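Local atomic coordinates of ATP phosphoribosyltransferase regulatory subunit (Bacillus halodurans, PDB entry 3OD1), a protein that is probably required for the first step of histidine biosynthesis as partner of HisG, and may let histidine regulate ATP phosphoribosyltransferase by feedback. Residues Asp44-Pro49 with Pro83-Pro88; Pro49-Tyr54 with Phe69-Gln74; Ala87-Leu92 with Leu104-Gln109. All coordinates share one frame; numbering follows the deposited sequence.

Contact 1 (Asp44-Pro49 with Pro83-Pro88)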
loop_
_atom_site.group_PDB
_atom_site.type_symbol
_atom_site.label_atom_id
_atom_site.label_comp_id
_atom_site.label_asym_id
_atom_site.label_seq_id
_atom_site.Cartn_x
_atom_site.Cartn_y
_atom_site.Cartn_z
ATOM N N ASP B 44 12.358 -8.963 -7.172
ATOM C CA ASP B 44 11.549 -7.911 -7.808
ATOM C C ASP B 44 10.215 -7.794 -7.089
ATOM O O ASP B 44 9.477 -8.779 -6.965
ATOM C CB ASP B 44 11.242 -8.235 -9.270
ATOM C CG ASP B 44 12.469 -8.203 -10.168
ATOM O OD1 ASP B 44 13.330 -7.316 -10.024
ATOM O OD2 ASP B 44 12.541 -9.059 -11.053
HETATM N N MSE B 45 9.900 -6.589 -6.628
HETATM C CA MSE B 45 8.586 -6.304 -6.048
HETATM C C MSE B 45 7.468 -6.458 -7.068
HETATM O O MSE B 45 7.610 -6.061 -8.225
HETATM C CB MSE B 45 8.583 -4.878 -5.481
HETATM C CG MSE B 45 9.601 -4.709 -4.385
HETATM SE SE MSE B 45 8.797 -5.225 -2.699
HETATM C CE MSE B 45 7.498 -3.759 -2.713
ATOM N N ILE B 46 6.353 -7.041 -6.641
ATOM C CA ILE B 46 5.142 -7.053 -7.452
ATOM C C ILE B 46 3.963 -6.608 -6.601
ATOM O O ILE B 46 4.118 -6.381 -5.388
ATOM C CB ILE B 46 4.861 -8.446 -8.087
ATOM C CG1 ILE B 46 5.023 -9.569 -7.056
ATOM C CG2 ILE B 46 5.773 -8.669 -9.286
ATOM C CD1 ILE B 46 3.851 -9.670 -6.061
ATOM N N GLU B 47 2.803 -6.445 -7.237
ATOM C CA GLU B 47 1.552 -6.333 -6.491
ATOM C C GLU B 47 0.477 -7.217 -7.103
ATOM O O GLU B 47 0.510 -7.527 -8.296
ATOM C CB GLU B 47 1.079 -4.877 -6.380
ATOM C CG GLU B 47 2.068 -4.011 -5.599
ATOM C CD GLU B 47 1.679 -2.527 -5.515
ATOM O OE1 GLU B 47 0.956 -2.030 -6.408
ATOM O OE2 GLU B 47 2.122 -1.859 -4.550
ATOM N N THR B 48 -0.453 -7.656 -6.267
ATOM C CA THR B 48 -1.588 -8.459 -6.718
ATOM C C THR B 48 -2.840 -7.772 -6.184
ATOM O O THR B 48 -2.730 -6.824 -5.391
ATOM C CB THR B 48 -1.511 -9.891 -6.161
ATOM O OG1 THR B 48 -1.459 -9.826 -4.731
ATOM C CG2 THR B 48 -0.272 -10.616 -6.682
ATOM N N PRO B 49 -4.032 -8.227 -6.606
ATOM C CA PRO B 49 -5.255 -7.496 -6.240
ATOM C C PRO B 49 -5.651 -7.700 -4.792
ATOM O O PRO B 49 -5.230 -8.660 -4.139
ATOM C CB PRO B 49 -6.335 -8.128 -7.133
ATOM C CG PRO B 49 -5.563 -8.821 -8.237
ATOM C CD PRO B 49 -4.311 -9.309 -7.568
ATOM N N PRO B 83 -5.654 -13.267 1.934
ATOM C CA PRO B 83 -5.156 -13.723 3.228
ATOM C C PRO B 83 -3.629 -13.692 3.310
ATOM O O PRO B 83 -3.072 -13.611 4.411
ATOM C CB PRO B 83 -5.690 -15.166 3.314
ATOM C CG PRO B 83 -5.891 -15.580 1.899
ATOM C CD PRO B 83 -6.333 -14.338 1.188
ATOM N N ASP B 84 -2.959 -13.770 2.164
ATOM C CA ASP B 84 -1.497 -13.831 2.132
ATOM C C ASP B 84 -1.003 -13.425 0.741
ATOM O O ASP B 84 -1.803 -13.260 -0.180
ATOM C CB ASP B 84 -1.022 -15.251 2.455
ATOM C CG ASP B 84 -1.451 -16.273 1.384
ATOM O OD1 ASP B 84 -2.645 -16.623 1.316
ATOM O OD2 ASP B 84 -0.602 -16.714 0.591
HETATM N N MSE B 85 0.310 -13.297 0.571
HETATM C CA MSE B 85 0.864 -12.978 -0.745
HETATM C C MSE B 85 1.457 -14.183 -1.486
HETATM O O MSE B 85 1.729 -14.105 -2.689
HETATM C CB MSE B 85 1.891 -11.843 -0.644
HETATM C CG MSE B 85 1.240 -10.437 -0.522
HETATM SE SE MSE B 85 0.046 -10.039 -2.027
HETATM C CE MSE B 85 1.356 -9.981 -3.474
ATOM N N THR B 86 1.649 -15.290 -0.775
ATOM C CA THR B 86 2.265 -16.465 -1.384
ATOM C C THR B 86 1.351 -17.117 -2.429
ATOM O O THR B 86 1.782 -17.404 -3.551
ATOM C CB THR B 86 2.697 -17.509 -0.341
ATOM O OG1 THR B 86 3.590 -16.899 0.601
ATOM C CG2 THR B 86 3.402 -18.681 -1.032
ATOM N N ALA B 87 0.094 -17.353 -2.074
ATOM C CA ALA B 87 -0.827 -17.957 -3.036
ATOM C C ALA B 87 -1.115 -17.024 -4.235
ATOM O O ALA B 87 -1.136 -17.467 -5.397
ATOM C CB ALA B 87 -2.110 -18.437 -2.346
ATOM N N PRO B 88 -1.318 -15.717 -3.971
ATOM C CA PRO B 88 -1.440 -14.815 -5.123
ATOM C C PRO B 88 -0.175 -14.814 -5.977
ATOM O O PRO B 88 -0.280 -14.785 -7.198
ATOM C CB PRO B 88 -1.697 -13.444 -4.476
ATOM C CG PRO B 88 -2.445 -13.801 -3.201
ATOM C CD PRO B 88 -1.765 -15.075 -2.717
#
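Thr48 and Met85, the latter present as selenomethionine, meet tip to tip. The hydroxyl oxygen OG1 of Thr48 lies 3.1 Å from both SE and CE of Met85, a close fit of an oxygen against a soft, polarisable chain end. The first torsion of Thr48 (chi1 57°) lodges OG1 between the backbone N and the carbonyl carbon, which aims the hydroxyl at Met85 and leaves Thr48 CG2 to meet Met85 CE at 3.7 Å. The Met85 chain has to fold to get there: it bends at its second and third torsions, curling the terminal methyl back toward 44-49. A flexible, unbranched residue suits such a winding path. The same methyl, CE of Met85, is also met by Ile46 CD1 at 3.6 Å, the two side chains lying side by side but running opposite ways. Pro88 completes the surface, its CB 3.6 Å from Thr48 OG1, with the ring and the threonine at roughly a right angle. A proline is at home there, since the first turn of a helix asks for no backbone N-H at that place. The turn itself is capped by Asp84, whose OD2 accepts a nearly straight bond (173°) from Ala87 N on its syn side. The contact joins the chain after strand 44-45 to the capped start of helix 86-94, within the synthetase-like core. Strand 104-113 flanks both: Asp44 pairs with it through the backbone, and Met85 packs on Tyr108 and Ser110. Helix 54-60 touches Pro88 through Val57, while Glu47 bridges to Lys27 of the second subunit.

Contact 2 (Pro49-Tyr54 with Phe69-Gln74); sequences PTLEYY and FKLLDQ
The side chains of Tyr54 and Lys70 cross at a slant, the end of the lysine against the phenol ring. Lys70 CE comes within 3.5 Å of Tyr54 CE1, and NZ runs on to 3.3 Å from the hydroxyl OH of Tyr54. Lysine suits the place because its long chain, extended beyond CG, offers methylenes to the ring and still delivers a charge at the end. Tyr54 reaches out with CG opposite the backbone N (chi1 166°), which swings the ring toward 69-74. On the other face of the sheet, Leu51 and Leu71 cross at about a right angle and touch by methyls, CD2 of Leu51 being 3.9 Å from CD2 of Leu71. Branched leucines let one methyl meet two, for Leu71 CD1 lies 4.1 Å from the same Leu51 CD2.

The contact spans a three-stranded antiparallel sheet, in which 51-53 and 69-72 are the two outer strands and 78-81 runs between them. Glu52 and Tyr54 bond through the backbone to Val80 and Thr78 of this middle strand, and Phe69 and Leu71 to Leu81 and Leu79, so Leu51 and Leu71 meet across it. Asp65 sets the polar tips: its OD2 forms a salt bridge with Lys70 NZ and its OD1 a hydrogen bond with Tyr54 OH. With an alanine in place of Tyr54, Asp65 OD1 would probably lose its hydroxyl partner and the Lys70 methylenes their ring, leaving the lysine held mainly by its salt bridge to Asp65. Tyr54 opens helix 54-60, with Tyr53 at the N-cap position. Farther out, the second subunit reaches the same sheet: Phe69 packs on its Leu51, and Thr50 OG1 is hydrogen-bonded with Glu125 and Tyr113 of that subunit.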
loop_
_atom_site.group_PDB
_atom_site.type_symbol
_atom_site.label_atom_id
_atom_site.label_comp_id
_atom_site.label_asym_id
_atom_site.label_seq_id
_atom_site.Cartn_x
_atom_site.Cartn_y
_atom_site.Cartn_z
ATOM N N PRO B 49 -4.032 -8.227 -6.606
ATOM C CA PRO B 49 -5.255 -7.496 -6.240
ATOM C C PRO B 49 -5.651 -7.700 -4.792
ATOM O O PRO B 49 -5.230 -8.660 -4.139
ATOM C CB PRO B 49 -6.335 -8.128 -7.133
ATOM C CG PRO B 49 -5.563 -8.821 -8.237
ATOM C CD PRO B 49 -4.311 -9.309 -7.568
ATOM N N THR B 50 -6.509 -6.810 -4.318
ATOM C CA THR B 50 -7.035 -6.913 -2.978
ATOM C C THR B 50 -7.990 -8.107 -2.865
ATOM O O THR B 50 -8.105 -8.720 -1.814
ATOM C CB THR B 50 -7.749 -5.612 -2.597
ATOM O OG1 THR B 50 -6.793 -4.545 -2.595
ATOM C CG2 THR B 50 -8.384 -5.732 -1.216
ATOM N N LEU B 51 -8.661 -8.438 -3.964
ATOM C CA LEU B 51 -9.650 -9.513 -3.963
ATOM C C LEU B 51 -9.197 -10.694 -4.813
ATOM O O LEU B 51 -8.766 -10.513 -5.955
ATOM C CB LEU B 51 -10.977 -8.996 -4.521
ATOM C CG LEU B 51 -11.712 -7.979 -3.641
ATOM C CD1 LEU B 51 -12.745 -7.207 -4.454
ATOM C CD2 LEU B 51 -12.369 -8.684 -2.475
ATOM N N GLU B 52 -9.296 -11.892 -4.251
ATOM C CA GLU B 52 -9.079 -13.123 -5.010
ATOM C C GLU B 52 -10.332 -13.982 -4.862
ATOM O O GLU B 52 -11.140 -13.764 -3.949
ATOM C CB GLU B 52 -7.842 -13.885 -4.497
ATOM C CG GLU B 52 -6.527 -13.098 -4.526
ATOM C CD GLU B 52 -5.764 -13.238 -5.837
ATOM O OE1 GLU B 52 -6.272 -13.894 -6.766
ATOM O OE2 GLU B 52 -4.653 -12.689 -5.940
ATOM N N TYR B 53 -10.525 -14.938 -5.770
ATOM C CA TYR B 53 -11.605 -15.910 -5.613
ATOM C C TYR B 53 -11.348 -16.816 -4.427
ATOM O O TYR B 53 -10.225 -17.265 -4.206
ATOM C CB TYR B 53 -11.749 -16.786 -6.859
ATOM C CG TYR B 53 -12.453 -16.110 -7.998
ATOM C CD1 TYR B 53 -13.790 -15.752 -7.905
ATOM C CD2 TYR B 53 -11.774 -15.828 -9.183
ATOM C CE1 TYR B 53 -14.433 -15.124 -8.975
ATOM C CE2 TYR B 53 -12.399 -15.215 -10.241
ATOM C CZ TYR B 53 -13.725 -14.863 -10.136
ATOM O OH TYR B 53 -14.327 -14.252 -11.209
ATOM N N TYR B 54 -12.396 -17.097 -3.665
ATOM C CA TYR B 54 -12.284 -18.029 -2.552
ATOM C C TYR B 54 -11.961 -19.453 -3.016
ATOM O O TYR B 54 -11.078 -20.117 -2.462
ATOM C CB TYR B 54 -13.582 -18.035 -1.752
ATOM C CG TYR B 54 -13.703 -19.188 -0.793
ATOM C CD1 TYR B 54 -12.854 -19.304 0.298
ATOM C CD2 TYR B 54 -14.680 -20.156 -0.967
ATOM C CE1 TYR B 54 -12.974 -20.358 1.185
ATOM C CE2 TYR B 54 -14.807 -21.211 -0.088
ATOM C CZ TYR B 54 -13.951 -21.311 0.981
ATOM O OH TYR B 54 -14.080 -22.362 1.855
ATOM N N PHE B 69 -11.104 -13.737 5.395
ATOM C CA PHE B 69 -12.134 -12.716 5.244
ATOM C C PHE B 69 -12.887 -12.966 3.939
ATOM O O PHE B 69 -12.439 -12.572 2.848
ATOM C CB PHE B 69 -11.543 -11.295 5.254
ATOM C CG PHE B 69 -12.576 -10.207 5.478
ATOM C CD1 PHE B 69 -13.628 -10.028 4.586
ATOM C CD2 PHE B 69 -12.491 -9.362 6.572
ATOM C CE1 PHE B 69 -14.582 -9.031 4.789
ATOM C CE2 PHE B 69 -13.445 -8.353 6.778
ATOM C CZ PHE B 69 -14.491 -8.202 5.892
ATOM N N LYS B 70 -14.040 -13.615 4.062
ATOM C CA LYS B 70 -14.903 -13.903 2.925
ATOM C C LYS B 70 -15.948 -12.820 2.699
ATOM O O LYS B 70 -16.390 -12.154 3.644
ATOM C CB LYS B 70 -15.613 -15.252 3.134
ATOM C CG LYS B 70 -14.682 -16.452 3.210
ATOM C CD LYS B 70 -15.420 -17.691 3.717
ATOM C CE LYS B 70 -14.474 -18.866 3.939
ATOM N NZ LYS B 70 -15.230 -20.171 4.057
ATOM N N LEU B 71 -16.341 -12.649 1.438
ATOM C CA LEU B 71 -17.464 -11.782 1.075
ATOM C C LEU B 71 -18.086 -12.264 -0.221
ATOM O O LEU B 71 -17.421 -12.910 -1.036
ATOM C CB LEU B 71 -17.014 -10.320 0.894
ATOM C CG LEU B 71 -15.914 -10.112 -0.154
ATOM C CD1 LEU B 71 -16.196 -8.899 -1.044
ATOM C CD2 LEU B 71 -14.542 -10.025 0.517
ATOM N N LEU B 72 -19.357 -11.934 -0.426
ATOM C CA LEU B 72 -20.017 -12.193 -1.707
ATOM C C LEU B 72 -19.913 -11.010 -2.665
ATOM O O LEU B 72 -20.097 -9.851 -2.265
ATOM C CB LEU B 72 -21.493 -12.518 -1.497
ATOM C CG LEU B 72 -21.815 -13.747 -0.649
ATOM C CD1 LEU B 72 -23.327 -13.898 -0.552
ATOM C CD2 LEU B 72 -21.181 -14.994 -1.249
ATOM N N ASP B 73 -19.628 -11.298 -3.933
ATOM C CA ASP B 73 -19.694 -10.256 -4.940
ATOM C C ASP B 73 -21.146 -10.111 -5.386
ATOM O O ASP B 73 -22.038 -10.750 -4.826
ATOM C CB ASP B 73 -18.738 -10.506 -6.113
ATOM C CG ASP B 73 -19.091 -11.738 -6.924
ATOM O OD1 ASP B 73 -20.232 -12.234 -6.829
ATOM O OD2 ASP B 73 -18.210 -12.205 -7.678
ATOM N N GLN B 74 -21.383 -9.258 -6.371
ATOM C CA GLN B 74 -22.748 -8.944 -6.783
ATOM C C GLN B 74 -23.329 -10.019 -7.703
ATOM O O GLN B 74 -24.493 -9.955 -8.085
ATOM C CB GLN B 74 -22.802 -7.560 -7.442
ATOM C CG GLN B 74 -22.289 -6.439 -6.539
ATOM C CD GLN B 74 -23.028 -6.371 -5.209
ATOM O OE1 GLN B 74 -22.413 -6.284 -4.146
ATOM N NE2 GLN B 74 -24.356 -6.415 -5.264
#

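Contact 3 (Ala87-Leu92 with Leu104-Gln109); sequences APIARL and LRLAYQ
Ile89 packs between helix 86-94 and strand 104-113, meeting Leu106 with one branch and Tyr108 with the other. This is a helix lying on the face of the large mixed sheet that forms the core of the class II aminoacyl-tRNA synthetase fold, to whose family the protein belongs. From the helix backbone the CB of Ile89 points at the strand and there the chain divides. The short branch, CG2, stands opposite the backbone N and touches Leu106 CD1 at 3.9 Å, the two side chains passing in opposite directions. The longer branch leaves through CG1, which sits beside the backbone N (chi1 -76°) and acts as a spacer; the chain then runs on extended (chi2 171°) and places CD1 3.8 Å from Tyr108 CD1. Here the two side chains run at about a right angle, and Ile89 CD1 comes to the ring obliquely. A beta-branched residue suits the spot because its two arms diverge to reach strand positions two apart, which face the same side of the sheet. Ala107, between them, faces the opposite way and packs on Ile38 of helix 21-40, so the sheet has a helix on both faces here. Ile89 also rests on Glu132 and Ile134 of the neighbouring strand 125-134, while Leu106 also packs on Val93, one turn beyond Ile89 in helix 86-94. The helix is held in shape by its own backbone, Arg91 N bonding to Ala87 O at 3.0 Å. Tyr108 joins an apolar ring to a polar tip, its OH hydrogen-bonded to Gln128 NE2.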
loop_
_atom_site.group_PDB
_atom_site.type_symbol
_atom_site.label_atom_id
_atom_site.label_comp_id
_atom_site.label_asym_id
_atom_site.label_seq_id
_atom_site.Cartn_x
_atom_site.Cartn_y
_atom_site.Cartn_z
ATOM N N ALA B 87 0.094 -17.353 -2.074
ATOM C CA ALA B 87 -0.827 -17.957 -3.036
ATOM C C ALA B 87 -1.115 -17.024 -4.235
ATOM O O ALA B 87 -1.136 -17.467 -5.397
ATOM C CB ALA B 87 -2.110 -18.437 -2.346
ATOM N N PRO B 88 -1.318 -15.717 -3.971
ATOM C CA PRO B 88 -1.440 -14.815 -5.123
ATOM C C PRO B 88 -0.175 -14.814 -5.977
ATOM O O PRO B 88 -0.280 -14.785 -7.198
ATOM C CB PRO B 88 -1.697 -13.444 -4.476
ATOM C CG PRO B 88 -2.445 -13.801 -3.201
ATOM C CD PRO B 88 -1.765 -15.075 -2.717
ATOM N N ILE B 89 1.002 -14.881 -5.362
ATOM C CA ILE B 89 2.219 -14.902 -6.167
ATOM C C ILE B 89 2.312 -16.210 -6.974
ATOM O O ILE B 89 2.755 -16.209 -8.116
ATOM C CB ILE B 89 3.477 -14.640 -5.320
ATOM C CG1 ILE B 89 3.557 -13.142 -4.984
ATOM C CG2 ILE B 89 4.730 -15.099 -6.062
ATOM C CD1 ILE B 89 4.625 -12.791 -3.990
ATOM N N ALA B 90 1.859 -17.314 -6.390
ATOM C CA ALA B 90 1.844 -18.580 -7.122
ATOM C C ALA B 90 0.947 -18.467 -8.359
ATOM O O ALA B 90 1.315 -18.923 -9.449
ATOM C CB ALA B 90 1.389 -19.723 -6.222
ATOM N N ARG B 91 -0.223 -17.855 -8.190
ATOM C CA ARG B 91 -1.123 -17.618 -9.322
ATOM C C ARG B 91 -0.434 -16.784 -10.396
ATOM O O ARG B 91 -0.511 -17.084 -11.586
ATOM C CB ARG B 91 -2.429 -16.928 -8.888
ATOM C CG ARG B 91 -3.399 -16.655 -10.074
ATOM C CD ARG B 91 -4.682 -15.909 -9.661
ATOM N NE ARG B 91 -4.400 -14.704 -8.874
ATOM C CZ ARG B 91 -3.682 -13.667 -9.298
ATOM N NH1 ARG B 91 -3.167 -13.659 -10.521
ATOM N NH2 ARG B 91 -3.469 -12.632 -8.487
ATOM N N LEU B 92 0.239 -15.728 -9.961
ATOM C CA LEU B 92 0.894 -14.800 -10.872
ATOM C C LEU B 92 1.945 -15.549 -11.670
ATOM O O LEU B 92 2.009 -15.441 -12.899
ATOM C CB LEU B 92 1.538 -13.681 -10.054
ATOM C CG LEU B 92 1.731 -12.288 -10.639
ATOM C CD1 LEU B 92 2.437 -11.420 -9.624
ATOM C CD2 LEU B 92 2.540 -12.373 -11.908
ATOM N N LEU B 104 12.463 -17.853 -9.951
ATOM C CA LEU B 104 11.950 -16.501 -9.815
ATOM C C LEU B 104 12.107 -16.008 -8.385
ATOM O O LEU B 104 11.885 -16.754 -7.420
ATOM C CB LEU B 104 10.482 -16.461 -10.214
ATOM C CG LEU B 104 10.249 -16.566 -11.717
ATOM C CD1 LEU B 104 8.823 -17.009 -12.004
ATOM C CD2 LEU B 104 10.562 -15.221 -12.369
ATOM N N ARG B 105 12.512 -14.751 -8.265
ATOM C CA ARG B 105 12.703 -14.106 -6.977
ATOM C C ARG B 105 11.802 -12.881 -6.933
ATOM O O ARG B 105 12.052 -11.870 -7.606
ATOM C CB ARG B 105 14.167 -13.715 -6.786
ATOM C CG ARG B 105 15.074 -14.908 -6.471
ATOM C CD ARG B 105 16.527 -14.537 -6.494
ATOM N NE ARG B 105 17.335 -15.617 -5.951
ATOM C CZ ARG B 105 17.750 -16.666 -6.656
ATOM N NH1 ARG B 105 17.431 -16.777 -7.942
ATOM N NH2 ARG B 105 18.469 -17.612 -6.067
ATOM N N LEU B 106 10.735 -12.990 -6.157
ATOM C CA LEU B 106 9.715 -11.966 -6.122
ATOM C C LEU B 106 9.517 -11.514 -4.688
ATOM O O LEU B 106 9.813 -12.263 -3.748
ATOM C CB LEU B 106 8.418 -12.505 -6.721
ATOM C CG LEU B 106 8.486 -12.888 -8.206
ATOM C CD1 LEU B 106 7.293 -13.723 -8.612
ATOM C CD2 LEU B 106 8.556 -11.661 -9.093
ATOM N N ALA B 107 9.022 -10.290 -4.526
ATOM C CA ALA B 107 8.894 -9.673 -3.208
ATOM C C ALA B 107 7.614 -8.863 -3.138
ATOM O O ALA B 107 7.012 -8.543 -4.170
ATOM C CB ALA B 107 10.100 -8.745 -2.893
ATOM N N TYR B 108 7.184 -8.534 -1.924
ATOM C CA TYR B 108 5.961 -7.756 -1.766
ATOM C C TYR B 108 6.004 -6.963 -0.473
ATOM O O TYR B 108 6.759 -7.283 0.435
ATOM C CB TYR B 108 4.743 -8.682 -1.749
ATOM C CG TYR B 108 4.811 -9.702 -0.631
ATOM C CD1 TYR B 108 5.447 -10.921 -0.818
ATOM C CD2 TYR B 108 4.272 -9.428 0.625
ATOM C CE1 TYR B 108 5.524 -11.869 0.213
ATOM C CE2 TYR B 108 4.348 -10.361 1.666
ATOM C CZ TYR B 108 4.970 -11.583 1.452
ATOM O OH TYR B 108 5.054 -12.504 2.486
ATOM N N GLN B 109 5.194 -5.911 -0.416
ATOM C CA GLN B 109 4.903 -5.224 0.825
ATOM C C GLN B 109 3.420 -4.880 0.707
ATOM O O GLN B 109 3.029 -4.019 -0.086
ATOM C CB GLN B 109 5.762 -3.964 0.960
ATOM C CG GLN B 109 5.509 -3.180 2.221
ATOM C CD GLN B 109 6.342 -1.899 2.296
ATOM O OE1 GLN B 109 7.414 -1.808 1.695
ATOM N NE2 GLN B 109 5.854 -0.912 3.057
#

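Contacts 1 and 3 lie close together, their centres about 5 Å apart; contact 2 is farther off, about 15 Å from contact 1 and 19 Å from contact 3. Along the chain contact 2 is nested inside the loop that contact 1 closes, and contact 3 starts where contact 1 ends, sharing Ala87 and Pro88 on helix 86-94. Strands 44-45 and 104-113 are neighbours in the large sheet, whereas contact 2 belongs to the small antiparallel one. A salt bridge joins the two regions, Glu52 OE2 lying 2.8 Å from Arg91 NH2. All three contacts reach the second subunit, so this part of the synthetase-like core also borders the dimer interface.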